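Local coordinates for carbonic anhydrase (Synechocystis sp., PDB 5SWC), which catalyses the zinc-dependent, reversible hydration of carbon dioxide and supplies carbon dioxide to RuBisCO inside the carboxysome, at residues R39-F42 with E43-H47; I85-Y89 with G90-G94; N130-Q133 with E134-L138; L138-D141 with W142-T146; D164-E167 with V168-E172. All coordinates share one frame; numbering follows the deposited sequence.

Interaction 1: R39-F42 with E43-H47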
loop_
_atom_site.group_PDB
_atom_site.type_symbol
_atom_site.label_atom_id
_atom_site.label_comp_id
_atom_site.label_asym_id
_atom_site.label_seq_id
_atom_site.Cartn_x
_atom_site.Cartn_y
_atom_site.Cartn_z
ATOM N N ARG A 39 -1.828 -34.972 -30.726
ATOM C CA ARG A 39 -3.095 -35.240 -30.073
ATOM C C ARG A 39 -2.918 -36.037 -28.789
ATOM O O ARG A 39 -3.610 -35.750 -27.799
ATOM C CB ARG A 39 -4.048 -35.949 -31.031
ATOM C CG ARG A 39 -3.505 -37.234 -31.642
ATOM C CD ARG A 39 -4.449 -37.724 -32.737
ATOM N NE ARG A 39 -4.084 -39.001 -33.329
ATOM C CZ ARG A 39 -3.336 -39.145 -34.423
ATOM N NH1 ARG A 39 -2.762 -38.081 -34.996
ATOM N NH2 ARG A 39 -3.091 -40.352 -34.902
ATOM N N ASP A 40 -1.989 -36.993 -28.774
ATOM C CA ASP A 40 -1.789 -37.775 -27.522
ATOM C C ASP A 40 -1.192 -36.884 -26.444
ATOM O O ASP A 40 -1.574 -36.968 -25.270
ATOM C CB ASP A 40 -0.853 -38.963 -27.746
ATOM C CG ASP A 40 -1.469 -40.078 -28.567
ATOM O OD1 ASP A 40 -2.694 -40.040 -28.852
ATOM O OD2 ASP A 40 -0.688 -41.002 -28.909
ATOM N N LEU A 41 -0.245 -36.039 -26.824
ATOM C CA LEU A 41 0.366 -35.114 -25.873
ATOM C C LEU A 41 -0.669 -34.198 -25.250
ATOM O O LEU A 41 -0.709 -34.028 -24.038
ATOM C CB LEU A 41 1.467 -34.294 -26.555
ATOM C CG LEU A 41 2.123 -33.229 -25.690
ATOM C CD1 LEU A 41 2.797 -33.845 -24.468
ATOM C CD2 LEU A 41 3.087 -32.397 -26.486
ATOM N N PHE A 42 -1.551 -33.632 -26.053
ATOM C CA PHE A 42 -2.546 -32.708 -25.503
ATOM C C PHE A 42 -3.533 -33.458 -24.631
ATOM O O PHE A 42 -3.961 -32.882 -23.621
ATOM C CB PHE A 42 -3.265 -31.932 -26.627
ATOM C CG PHE A 42 -2.462 -30.767 -27.150
ATOM C CD1 PHE A 42 -2.328 -29.624 -26.387
ATOM C CD2 PHE A 42 -1.830 -30.808 -28.373
ATOM C CE1 PHE A 42 -1.574 -28.570 -26.852
ATOM C CE2 PHE A 42 -1.082 -29.702 -28.816
ATOM C CZ PHE A 42 -0.978 -28.619 -28.033
ATOM N N GLU A 43 -3.883 -34.702 -24.965
ATOM C CA GLU A 43 -4.740 -35.508 -24.088
ATOM C C GLU A 43 -4.041 -35.726 -22.746
ATOM O O GLU A 43 -4.662 -35.546 -21.682
ATOM C CB GLU A 43 -5.135 -36.828 -24.741
ATOM C CG GLU A 43 -6.296 -37.524 -23.984
ATOM C CD GLU A 43 -5.880 -38.280 -22.734
ATOM O OE1 GLU A 43 -4.697 -38.678 -22.675
ATOM O OE2 GLU A 43 -6.744 -38.515 -21.829
ATOM N N GLN A 44 -2.763 -36.065 -22.766
ATOM C CA GLN A 44 -2.029 -36.278 -21.535
ATOM C C GLN A 44 -1.994 -34.996 -20.718
ATOM O O GLN A 44 -2.252 -35.000 -19.500
ATOM C CB GLN A 44 -0.606 -36.713 -21.894
ATOM C CG GLN A 44 0.426 -36.768 -20.770
ATOM C CD GLN A 44 1.864 -36.838 -21.329
ATOM O OE1 GLN A 44 2.149 -37.601 -22.269
ATOM N NE2 GLN A 44 2.761 -36.021 -20.763
ATOM N N LEU A 45 -1.660 -33.901 -21.381
ATOM C CA LEU A 45 -1.547 -32.606 -20.704
ATOM C C LEU A 45 -2.867 -32.156 -20.114
ATOM O O LEU A 45 -2.838 -31.430 -19.133
ATOM C CB LEU A 45 -1.022 -31.561 -21.662
ATOM C CG LEU A 45 0.424 -31.701 -22.049
ATOM C CD1 LEU A 45 0.766 -30.658 -23.115
ATOM C CD2 LEU A 45 1.353 -31.622 -20.857
ATOM N N SER A 46 -3.998 -32.590 -20.654
ATOM C CA SER A 46 -5.297 -32.186 -20.111
ATOM C C SER A 46 -5.500 -32.665 -18.683
ATOM O O SER A 46 -6.398 -32.186 -18.007
ATOM C CB SER A 46 -6.443 -32.663 -20.988
ATOM O OG SER A 46 -6.720 -34.032 -20.835
ATOM N N HIS A 47 -4.703 -33.633 -18.239
ATOM C CA HIS A 47 -4.775 -34.132 -16.885
ATOM C C HIS A 47 -3.908 -33.422 -15.880
ATOM O O HIS A 47 -4.072 -33.617 -14.665
ATOM C CB HIS A 47 -4.422 -35.612 -16.862
ATOM C CG HIS A 47 -5.296 -36.446 -17.731
ATOM N ND1 HIS A 47 -6.610 -36.701 -17.413
ATOM C CD2 HIS A 47 -5.058 -37.068 -18.909
ATOM C CE1 HIS A 47 -7.140 -37.467 -18.355
ATOM N NE2 HIS A 47 -6.220 -37.696 -19.273
HETATM O O HOH W 1 -2.595 -39.600 -24.339
#

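Interaction 2: I85-Y89 with G90-G94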
loop_
_atom_site.group_PDB
_atom_site.type_symbol
_atom_site.label_atom_id
_atom_site.label_comp_id
_atom_site.label_asym_id
_atom_site.label_seq_id
_atom_site.Cartn_x
_atom_site.Cartn_y
_atom_site.Cartn_z
ATOM N N ILE A 85 10.651 -7.948 -15.426
ATOM C CA ILE A 85 10.974 -7.491 -14.079
ATOM C C ILE A 85 10.227 -8.315 -13.029
ATOM O O ILE A 85 9.038 -8.619 -13.181
ATOM C CB ILE A 85 10.597 -5.976 -13.953
ATOM C CG1 ILE A 85 11.612 -5.165 -14.726
ATOM C CG2 ILE A 85 10.529 -5.549 -12.497
ATOM C CD1 ILE A 85 11.147 -3.789 -15.055
ATOM N N ILE A 86 10.942 -8.670 -11.968
ATOM C CA ILE A 86 10.365 -9.316 -10.771
ATOM C C ILE A 86 10.611 -8.374 -9.599
ATOM O O ILE A 86 11.745 -8.225 -9.169
ATOM C CB ILE A 86 10.991 -10.673 -10.500
ATOM C CG1 ILE A 86 10.796 -11.623 -11.710
ATOM C CG2 ILE A 86 10.363 -11.277 -9.215
ATOM C CD1 ILE A 86 9.390 -12.002 -11.984
ATOM N N PRO A 87 9.550 -7.740 -9.064
ATOM C CA PRO A 87 9.799 -6.853 -7.934
ATOM C C PRO A 87 10.389 -7.620 -6.737
ATOM O O PRO A 87 10.136 -8.817 -6.575
ATOM C CB PRO A 87 8.399 -6.281 -7.616
ATOM C CG PRO A 87 7.649 -6.381 -8.939
ATOM C CD PRO A 87 8.165 -7.694 -9.515
ATOM N N PRO A 88 11.111 -6.931 -5.876
ATOM C CA PRO A 88 11.504 -7.567 -4.602
ATOM C C PRO A 88 10.283 -8.068 -3.839
ATOM O O PRO A 88 9.163 -7.544 -3.981
ATOM C CB PRO A 88 12.187 -6.434 -3.841
ATOM C CG PRO A 88 12.641 -5.477 -4.931
ATOM C CD PRO A 88 11.556 -5.530 -5.929
ATOM N N TYR A 89 10.508 -9.073 -3.001
ATOM C CA TYR A 89 9.460 -9.662 -2.203
ATOM C C TYR A 89 8.772 -8.632 -1.335
ATOM O O TYR A 89 9.422 -7.934 -0.547
ATOM C CB TYR A 89 10.061 -10.766 -1.334
ATOM C CG TYR A 89 9.128 -11.367 -0.327
ATOM C CD1 TYR A 89 7.927 -11.949 -0.742
ATOM C CD2 TYR A 89 9.447 -11.345 1.006
ATOM C CE1 TYR A 89 7.067 -12.499 0.215
ATOM C CE2 TYR A 89 8.585 -11.878 1.969
ATOM C CZ TYR A 89 7.405 -12.467 1.528
ATOM O OH TYR A 89 6.576 -12.992 2.533
ATOM N N GLY A 90 7.456 -8.543 -1.440
ATOM C CA GLY A 90 6.650 -7.601 -0.660
ATOM C C GLY A 90 6.500 -6.261 -1.298
ATOM O O GLY A 90 5.708 -5.432 -0.770
ATOM N N ALA A 91 7.219 -5.970 -2.391
ATOM C CA ALA A 91 7.152 -4.649 -2.990
ATOM C C ALA A 91 5.924 -4.468 -3.878
ATOM O O ALA A 91 5.558 -3.322 -4.157
ATOM C CB ALA A 91 8.384 -4.352 -3.788
ATOM N N ALA A 92 5.334 -5.548 -4.376
ATOM C CA ALA A 92 4.273 -5.455 -5.370
ATOM C C ALA A 92 3.206 -6.504 -5.119
ATOM O O ALA A 92 3.452 -7.547 -4.498
ATOM C CB ALA A 92 4.835 -5.512 -6.805
ATOM N N ASN A 93 2.009 -6.242 -5.627
ATOM C CA ASN A 93 0.878 -7.123 -5.467
ATOM C C ASN A 93 0.224 -7.447 -6.805
ATOM O O ASN A 93 -0.981 -7.723 -6.842
ATOM C CB ASN A 93 -0.136 -6.571 -4.494
ATOM C CG ASN A 93 -0.887 -5.417 -5.033
ATOM O OD1 ASN A 93 -0.304 -4.614 -5.749
ATOM N ND2 ASN A 93 -2.164 -5.291 -4.723
ATOM N N GLY A 94 0.991 -7.404 -7.877
ATOM C CA GLY A 94 0.526 -7.877 -9.187
ATOM C C GLY A 94 0.846 -9.345 -9.360
ATOM O O GLY A 94 0.939 -10.109 -8.378
HETATM O O HOH W 2 6.511 -8.213 -4.837
#

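Interaction 3: N130-Q133 with E134-L138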
loop_
_atom_site.group_PDB
_atom_site.type_symbol
_atom_site.label_atom_id
_atom_site.label_comp_id
_atom_site.label_asym_id
_atom_site.label_seq_id
_atom_site.Cartn_x
_atom_site.Cartn_y
_atom_site.Cartn_z
ATOM N N ASN A 130 12.097 10.092 -16.512
ATOM C CA ASN A 130 11.260 11.227 -16.148
ATOM C C ASN A 130 10.288 11.609 -17.239
ATOM O O ASN A 130 9.164 12.023 -16.944
ATOM C CB ASN A 130 12.108 12.413 -15.739
ATOM C CG ASN A 130 12.721 12.223 -14.370
ATOM O OD1 ASN A 130 12.199 11.455 -13.543
ATOM N ND2 ASN A 130 13.838 12.909 -14.119
ATOM N N SER A 131 10.710 11.436 -18.487
ATOM C CA SER A 131 9.860 11.737 -19.633
ATOM C C SER A 131 8.612 10.848 -19.726
ATOM O O SER A 131 7.656 11.199 -20.413
ATOM C CB SER A 131 10.659 11.588 -20.933
ATOM O OG SER A 131 10.884 10.215 -21.243
ATOM N N LEU A 132 8.624 9.689 -19.069
ATOM C CA LEU A 132 7.502 8.747 -19.151
ATOM C C LEU A 132 6.302 9.151 -18.358
ATOM O O LEU A 132 5.208 8.686 -18.647
ATOM C CB LEU A 132 7.901 7.381 -18.597
ATOM C CG LEU A 132 8.984 6.658 -19.311
ATOM C CD1 LEU A 132 9.249 5.352 -18.563
ATOM C CD2 LEU A 132 8.633 6.369 -20.762
ATOM N N GLN A 133 6.483 9.976 -17.334
ATOM C CA GLN A 133 5.381 10.309 -16.430
ATOM C C GLN A 133 4.101 10.761 -17.109
ATOM O O GLN A 133 3.023 10.344 -16.713
ATOM C CB GLN A 133 5.797 11.385 -15.422
ATOM C CG GLN A 133 6.724 10.863 -14.369
ATOM C CD GLN A 133 7.023 11.884 -13.303
ATOM O OE1 GLN A 133 8.066 12.547 -13.345
ATOM N NE2 GLN A 133 6.110 12.027 -12.343
ATOM N N GLU A 134 4.199 11.625 -18.114
ATOM C CA GLU A 134 3.012 12.222 -18.695
ATOM C C GLU A 134 2.125 11.234 -19.459
ATOM O O GLU A 134 0.919 11.153 -19.204
ATOM C CB GLU A 134 3.393 13.385 -19.617
ATOM C CG GLU A 134 2.195 14.166 -20.141
ATOM C CD GLU A 134 2.589 15.248 -21.150
ATOM O OE1 GLU A 134 3.583 15.028 -21.887
ATOM O OE2 GLU A 134 1.908 16.292 -21.208
ATOM N N LYS A 135 2.710 10.518 -20.412
ATOM C CA LYS A 135 1.912 9.654 -21.278
ATOM C C LYS A 135 1.987 8.197 -20.880
ATOM O O LYS A 135 1.086 7.442 -21.255
ATOM C CB LYS A 135 2.295 9.802 -22.764
ATOM C CG LYS A 135 1.850 11.094 -23.407
ATOM C CD LYS A 135 0.343 11.336 -23.211
ATOM C CE LYS A 135 -0.214 12.410 -24.144
ATOM N NZ LYS A 135 -1.708 12.408 -24.132
ATOM N N LEU A 136 3.020 7.797 -20.122
ATOM C CA LEU A 136 3.144 6.384 -19.681
ATOM C C LEU A 136 3.284 6.299 -18.148
ATOM O O LEU A 136 4.240 5.717 -17.647
ATOM C CB LEU A 136 4.310 5.672 -20.354
ATOM C CG LEU A 136 4.220 5.573 -21.882
ATOM C CD1 LEU A 136 5.439 4.971 -22.430
ATOM C CD2 LEU A 136 3.013 4.714 -22.309
ATOM N N PRO A 137 2.303 6.863 -17.426
ATOM C CA PRO A 137 2.463 6.909 -15.963
ATOM C C PRO A 137 2.535 5.535 -15.313
ATOM O O PRO A 137 3.226 5.388 -14.314
ATOM C CB PRO A 137 1.216 7.650 -15.467
ATOM C CG PRO A 137 0.249 7.545 -16.599
ATOM C CD PRO A 137 1.063 7.529 -17.839
ATOM N N LEU A 138 1.784 4.555 -15.817
ATOM C CA LEU A 138 1.898 3.243 -15.220
ATOM C C LEU A 138 3.244 2.596 -15.464
ATOM O O LEU A 138 3.747 1.854 -14.609
ATOM C CB LEU A 138 0.764 2.297 -15.672
ATOM C CG LEU A 138 -0.640 2.684 -15.268
ATOM C CD1 LEU A 138 -1.666 1.628 -15.694
ATOM C CD2 LEU A 138 -0.758 2.938 -13.762
HETATM O O HOH W 3 5.035 10.623 -21.623
#

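Interaction 4: L138-D141 with W142-T146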
loop_
_atom_site.group_PDB
_atom_site.type_symbol
_atom_site.label_atom_id
_atom_site.label_comp_id
_atom_site.label_asym_id
_atom_site.label_seq_id
_atom_site.Cartn_x
_atom_site.Cartn_y
_atom_site.Cartn_z
ATOM N N LEU A 138 1.784 4.555 -15.817
ATOM C CA LEU A 138 1.898 3.243 -15.220
ATOM C C LEU A 138 3.244 2.596 -15.464
ATOM O O LEU A 138 3.747 1.854 -14.609
ATOM C CB LEU A 138 0.764 2.297 -15.672
ATOM C CG LEU A 138 -0.640 2.684 -15.268
ATOM C CD1 LEU A 138 -1.666 1.628 -15.694
ATOM C CD2 LEU A 138 -0.758 2.938 -13.762
ATOM N N VAL A 139 3.843 2.840 -16.629
ATOM C CA VAL A 139 5.172 2.313 -16.914
ATOM C C VAL A 139 6.196 2.994 -15.995
ATOM O O VAL A 139 7.071 2.330 -15.429
ATOM C CB VAL A 139 5.553 2.499 -18.390
ATOM C CG1 VAL A 139 6.949 2.009 -18.633
ATOM C CG2 VAL A 139 4.526 1.796 -19.318
ATOM N N TYR A 140 6.060 4.299 -15.829
ATOM C CA TYR A 140 6.927 5.023 -14.914
ATOM C C TYR A 140 6.912 4.367 -13.541
ATOM O O TYR A 140 7.964 4.117 -12.952
ATOM C CB TYR A 140 6.495 6.479 -14.853
ATOM C CG TYR A 140 7.224 7.333 -13.844
ATOM C CD1 TYR A 140 8.440 7.919 -14.134
ATOM C CD2 TYR A 140 6.683 7.550 -12.618
ATOM C CE1 TYR A 140 9.080 8.732 -13.191
ATOM C CE2 TYR A 140 7.295 8.344 -11.683
ATOM C CZ TYR A 140 8.512 8.911 -11.972
ATOM O OH TYR A 140 9.153 9.719 -11.045
ATOM N N ASP A 141 5.725 4.091 -13.008
ATOM C CA ASP A 141 5.643 3.529 -11.660
ATOM C C ASP A 141 6.245 2.116 -11.642
ATOM O O ASP A 141 6.927 1.724 -10.671
ATOM C CB ASP A 141 4.182 3.454 -11.192
ATOM C CG ASP A 141 3.543 4.808 -10.941
ATOM O OD1 ASP A 141 4.295 5.764 -10.655
ATOM O OD2 ASP A 141 2.275 4.885 -11.013
ATOM N N TRP A 142 5.972 1.334 -12.668
ATOM C CA TRP A 142 6.429 -0.053 -12.746
ATOM C C TRP A 142 7.948 -0.136 -12.754
ATOM O O TRP A 142 8.546 -0.988 -12.092
ATOM C CB TRP A 142 5.823 -0.688 -13.977
ATOM C CG TRP A 142 6.399 -1.957 -14.441
ATOM C CD1 TRP A 142 6.972 -2.191 -15.677
ATOM C CD2 TRP A 142 6.409 -3.208 -13.769
ATOM N NE1 TRP A 142 7.329 -3.488 -15.783
ATOM C CE2 TRP A 142 7.005 -4.150 -14.641
ATOM C CE3 TRP A 142 5.974 -3.648 -12.518
ATOM C CZ2 TRP A 142 7.159 -5.469 -14.278
ATOM C CZ3 TRP A 142 6.164 -4.976 -12.152
ATOM C CH2 TRP A 142 6.741 -5.867 -13.057
ATOM N N LEU A 143 8.573 0.782 -13.481
ATOM C CA LEU A 143 10.032 0.772 -13.581
ATOM C C LEU A 143 10.727 1.096 -12.271
ATOM O O LEU A 143 11.909 0.795 -12.136
ATOM C CB LEU A 143 10.481 1.664 -14.720
ATOM C CG LEU A 143 10.116 1.177 -16.115
ATOM C CD1 LEU A 143 10.514 2.238 -17.165
ATOM C CD2 LEU A 143 10.769 -0.136 -16.450
ATOM N N LYS A 144 10.001 1.622 -11.294
ATOM C CA LYS A 144 10.532 1.787 -9.934
ATOM C C LYS A 144 11.086 0.488 -9.403
ATOM O O LYS A 144 12.048 0.499 -8.617
ATOM C CB LYS A 144 9.449 2.299 -8.980
ATOM C CG LYS A 144 8.972 3.727 -9.280
ATOM C CD LYS A 144 7.822 4.116 -8.358
ATOM C CE LYS A 144 7.314 5.539 -8.664
ATOM N NZ LYS A 144 5.993 5.795 -7.981
ATOM N N HIS A 145 10.507 -0.642 -9.803
ATOM C CA HIS A 145 10.952 -1.913 -9.273
ATOM C C HIS A 145 12.297 -2.344 -9.819
ATOM O O HIS A 145 12.907 -3.258 -9.262
ATOM C CB HIS A 145 9.914 -2.997 -9.497
ATOM C CG HIS A 145 8.638 -2.743 -8.803
ATOM N ND1 HIS A 145 8.539 -2.600 -7.437
ATOM C CD2 HIS A 145 7.397 -2.634 -9.306
ATOM C CE1 HIS A 145 7.261 -2.423 -7.120
ATOM N NE2 HIS A 145 6.554 -2.445 -8.242
ATOM N N THR A 146 12.799 -1.651 -10.841
ATOM C CA THR A 146 14.145 -1.902 -11.343
ATOM C C THR A 146 15.017 -0.638 -11.193
ATOM O O THR A 146 16.036 -0.476 -11.882
ATOM C CB THR A 146 14.102 -2.484 -12.765
ATOM O OG1 THR A 146 15.347 -3.155 -13.003
ATOM C CG2 THR A 146 13.863 -1.430 -13.855
#

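Interaction 5: D164-E167 with V168-E172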
loop_
_atom_site.group_PDB
_atom_site.type_symbol
_atom_site.label_atom_id
_atom_site.label_comp_id
_atom_site.label_asym_id
_atom_site.label_seq_id
_atom_site.Cartn_x
_atom_site.Cartn_y
_atom_site.Cartn_z
ATOM N N ASP A 164 24.924 1.357 -26.973
ATOM C CA ASP A 164 25.811 0.777 -25.961
ATOM C C ASP A 164 25.210 0.884 -24.571
ATOM O O ASP A 164 25.266 -0.049 -23.758
ATOM C CB ASP A 164 27.156 1.518 -25.951
ATOM C CG ASP A 164 27.994 1.269 -27.188
ATOM O OD1 ASP A 164 27.827 0.211 -27.825
ATOM O OD2 ASP A 164 28.832 2.147 -27.510
ATOM N N LEU A 165 24.596 2.020 -24.278
ATOM C CA LEU A 165 23.964 2.203 -22.985
ATOM C C LEU A 165 22.731 1.324 -22.803
ATOM O O LEU A 165 22.533 0.731 -21.771
ATOM C CB LEU A 165 23.622 3.687 -22.831
ATOM C CG LEU A 165 23.025 4.080 -21.493
ATOM C CD1 LEU A 165 23.980 3.726 -20.344
ATOM C CD2 LEU A 165 22.722 5.575 -21.495
ATOM N N ILE A 166 21.928 1.196 -23.850
ATOM C CA ILE A 166 20.745 0.342 -23.781
ATOM C C ILE A 166 21.163 -1.111 -23.557
ATOM O O ILE A 166 20.558 -1.829 -22.776
ATOM C CB ILE A 166 19.879 0.491 -25.026
ATOM C CG1 ILE A 166 19.282 1.906 -25.056
ATOM C CG2 ILE A 166 18.766 -0.574 -25.039
ATOM C CD1 ILE A 166 18.783 2.348 -26.397
ATOM N N GLU A 167 22.225 -1.520 -24.237
ATOM C CA GLU A 167 22.733 -2.903 -24.095
ATOM C C GLU A 167 23.158 -3.192 -22.664
ATOM O O GLU A 167 22.802 -4.239 -22.077
ATOM C CB GLU A 167 23.900 -3.078 -25.067
ATOM C CG GLU A 167 24.612 -4.406 -25.075
ATOM C CD GLU A 167 25.680 -4.458 -26.194
ATOM O OE1 GLU A 167 25.315 -4.819 -27.327
ATOM O OE2 GLU A 167 26.863 -4.114 -25.962
ATOM N N VAL A 168 23.866 -2.259 -22.028
ATOM C CA VAL A 168 24.259 -2.473 -20.637
ATOM C C VAL A 168 23.030 -2.479 -19.727
ATOM O O VAL A 168 22.937 -3.276 -18.803
ATOM C CB VAL A 168 25.268 -1.390 -20.195
ATOM C CG1 VAL A 168 25.417 -1.349 -18.720
ATOM C CG2 VAL A 168 26.602 -1.660 -20.864
ATOM N N ALA A 169 22.049 -1.624 -19.983
ATOM C CA ALA A 169 20.816 -1.631 -19.178
ATOM C C ALA A 169 20.089 -2.945 -19.302
ATOM O O ALA A 169 19.581 -3.438 -18.265
ATOM C CB ALA A 169 19.879 -0.495 -19.591
ATOM N N VAL A 170 19.988 -3.514 -20.517
ATOM C CA VAL A 170 19.338 -4.815 -20.673
ATOM C C VAL A 170 20.035 -5.864 -19.779
ATOM O O VAL A 170 19.386 -6.656 -19.069
ATOM C CB VAL A 170 19.329 -5.224 -22.132
ATOM C CG1 VAL A 170 19.005 -6.709 -22.299
ATOM C CG2 VAL A 170 18.353 -4.373 -22.919
ATOM N N ALA A 171 21.374 -5.887 -19.816
ATOM C CA ALA A 171 22.135 -6.893 -19.066
ATOM C C ALA A 171 22.005 -6.675 -17.553
ATOM O O ALA A 171 21.726 -7.610 -16.786
ATOM C CB ALA A 171 23.589 -6.857 -19.495
ATOM N N GLU A 172 22.222 -5.440 -17.113
ATOM C CA GLU A 172 22.148 -5.116 -15.687
ATOM C C GLU A 172 20.729 -5.321 -15.143
ATOM O O GLU A 172 20.545 -5.707 -13.978
ATOM C CB GLU A 172 22.695 -3.708 -15.449
ATOM C CG GLU A 172 24.197 -3.579 -15.631
ATOM C CD GLU A 172 25.024 -4.359 -14.606
ATOM O OE1 GLU A 172 24.512 -4.820 -13.558
ATOM O OE2 GLU A 172 26.261 -4.438 -14.871
#

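Interaction 1: R39-F42 with E43-H47
The carbonyl oxygen of Asp40 is gripped twice: Gln44 N donates to Asp40 O at 2.9 Å with an N-H...O angle of 162°, and a water donates to Asp40 O at 3.0 Å. The same water gives its other hydrogen to Glu43 OE1 (2.8 Å). Glu43 can curl toward it because CG stands opposite the backbone N (chi1 -166°) and the chain then bends at chi2. Its second oxygen, Glu43 OE2, accepts from His47 NE2 at 2.7 Å, from above the carboxylate plane. With both oxygens held, rotation of this group is restrained. Ser46 OG donates to Glu43 O (2.7 Å) and also lies over the centre of one His47 ring face. On the apolar side Leu41 CG meets Leu45 CD1 at 3.9 Å, the two side chains slanting past each other. Most of this is helix 39-45, followed by Ser46 and His47; Phe42 and Leu45 pack on Val73 of a nearby loop, and Phe42 also meets Phe35 of helix 34-37 and Tyr203 of a second subunit.

Interaction 2: I85-Y89 with G90-G94
Pro87, in a C-gamma exo pucker and directed at residues 90-94, rests two ring carbons on one methyl: Pro87 CG and CB lie 3.6 and 3.7 Å from Ala92 CB. Ala91 CB is a looser neighbour, 4.3 Å from Pro87 CB. That methyl sits closest to a carbonyl, Ala91 CB being 3.3 Å from Pro88 O, and also approaches Pro88 CD at 4.0 Å. Tyr89 behaves differently. With CG opposite the backbone N (chi1 173°), its ring starts beside the carbonyl carbon and obliquely meets the next peptide, Tyr89 CD1 being 3.5 Å from Gly90 N; the ring also meets that of Tyr184. Gly90 has a positive phi of 88°, at which the place of a side-chain carbon would collide with Tyr89 O. Ala91 N donates to Pro88 O at 3.0 Å with an N-H...O angle of 161°, from above the carbonyl plane. Pro88 O also accepts from a water at 2.9 Å, which in turn accepts from Ala92 N. Pro87 and Ala92 both pack on His145, while Pro88 meets Pro88 of a third subunit. The central pair, Tyr89 and Gly90, has the backbone angles of a type II beta turn, closed by the Ala91 to Pro88 bond, in the loop between strand 76-81 and helix 95-106.

Interaction 3: N130-Q133 with E134-L138
Leu132 meets Leu136 through both its backbone and its branched tip. Starting at the root, Leu132 CB is 4.1 Å from Leu136 O and also packs on the CB of Tyr140. CG is set opposite the carbonyl carbon (chi1 -63°), which sends the branch back alongside the backbone N and toward helix 137-143. At the fork the two methyls part company: Leu132 CD2 touches Leu136 CD1 at 3.9 Å, whereas CD1 is turned to Val139 and Leu143. The backbone closes the same pair, as Leu136 N donates to Leu132 O at 2.8 Å, almost in line with the carbonyl though with an N-H...O angle of only 142°. Leu136 CB adds a contact to Leu132 O at 3.6 Å. On the polar side a water donates to Ser131 O (2.9 Å) and accepts from Lys135 N at a short 2.6 Å, spanning the turn where no direct bond joins these atoms. Pro137 lays its ring beside the next carbonyl, with CB 3.5 Å from Gln133 O. The turn thus links the weakly bonded end of helix 129-132 to helix 137-143, with Leu136 at the N-cap position of the second. Leu132 and Gln133 pack against that second helix, Gln133 on Tyr140, while Leu136 packs on Val105 and Pro137 on Glu101, both of a second subunit.

Interaction 4: L138-D141 with W142-T146
Asp141 and Lys144 run side by side and end in a salt bridge, Lys144 NZ lying 3.2 Å from Asp141 OD1 and 51° out of the carboxylate plane. The lysine, straight beyond CG, lays CB, CG and CD against Asp141 O (Lys144 CB to Asp141 O 3.1 Å); its CE lies by the Tyr140 ring, 4.1 Å from Tyr140 CE2. The backbone donors change partner spacing along the segment. Trp142 N reaches Leu138 O at 3.0 Å and Leu143 N reaches Val139 O at 2.9 Å, both four residues back. Lys144 N instead donates to Asp141 O at 3.1 Å, only three back and 62° above the carbonyl plane; His145 N and Thr146 N likewise bond to the carbonyls of Trp142 and Leu143. This change is consistent with 3-10-like tightening as the helix runs out. Val139 N is bonded to Glu101 OE1 of a second subunit. Three polar side-chain atoms find partners outside the segments: Trp142 NE1 at Ala82 O, His145 NE2 at Asn93 O of the second subunit, and Thr146 OG1 at Asn173 and Thr149. The chemistry implies a division of labour: an ion pair involving the exposed Lys144, and ring N-H groups paid for by partners outside the helix.

Interaction 5: D164-E167 with V168-E172
Val168 N donates to Asp164 O at 3.1 Å, the first of four i to i+4 bonds that mark this segment as regular alpha-helix, part of helix 162-181. Val168 is also joined to the preceding turn through its side chain: with CG1 opposite the backbone N (chi1 165°), CG2 falls beside that N and comes 3.6 Å from Asp164 O. Glu167 contributes mainly its backbone and first methylene. Its carbonyl accepts from Ala171, Ala171 N to Glu167 O being 3.1 Å, while the extended chain beyond CG carries the carboxylate outward. Ile166 faces helix 121-126, touching Lys124, and Val170 follows it one turn later, packing on Met123 and on Ile202 of strand 197-204. The Val170 side chain is about 4 Å from that of the zinc ligand Cys120, so this face of the helix backs the metal site. Ile166 O accepts from Val170 N at 2.9 Å, with an N-H...O angle of 162°, and Val170 CG2 sits 3.4 Å from Ile166 O.

In the fold
All five contacts are local, but their surroundings differ. Interactions 1, 2, 4 and 5 are partly buried, against the surface contact of interaction 3. Interaction 1 stands apart, its centre 34 to 45 Å from the others, on a helix that meets a second subunit. Interactions 3 and 4 share Leu138 and helix 137-143. Interaction 2 joins this group where Ile85 meets Trp142 and Pro87 meets His145. Interaction 5 touches none of these, its nearest atoms about 6 Å from interaction 4, yet approaches the zinc site most closely. Waters bridge interactions 1, 2 and 3, an ion pair marks interaction 4, and interaction 5 is regular helix with aliphatic packing.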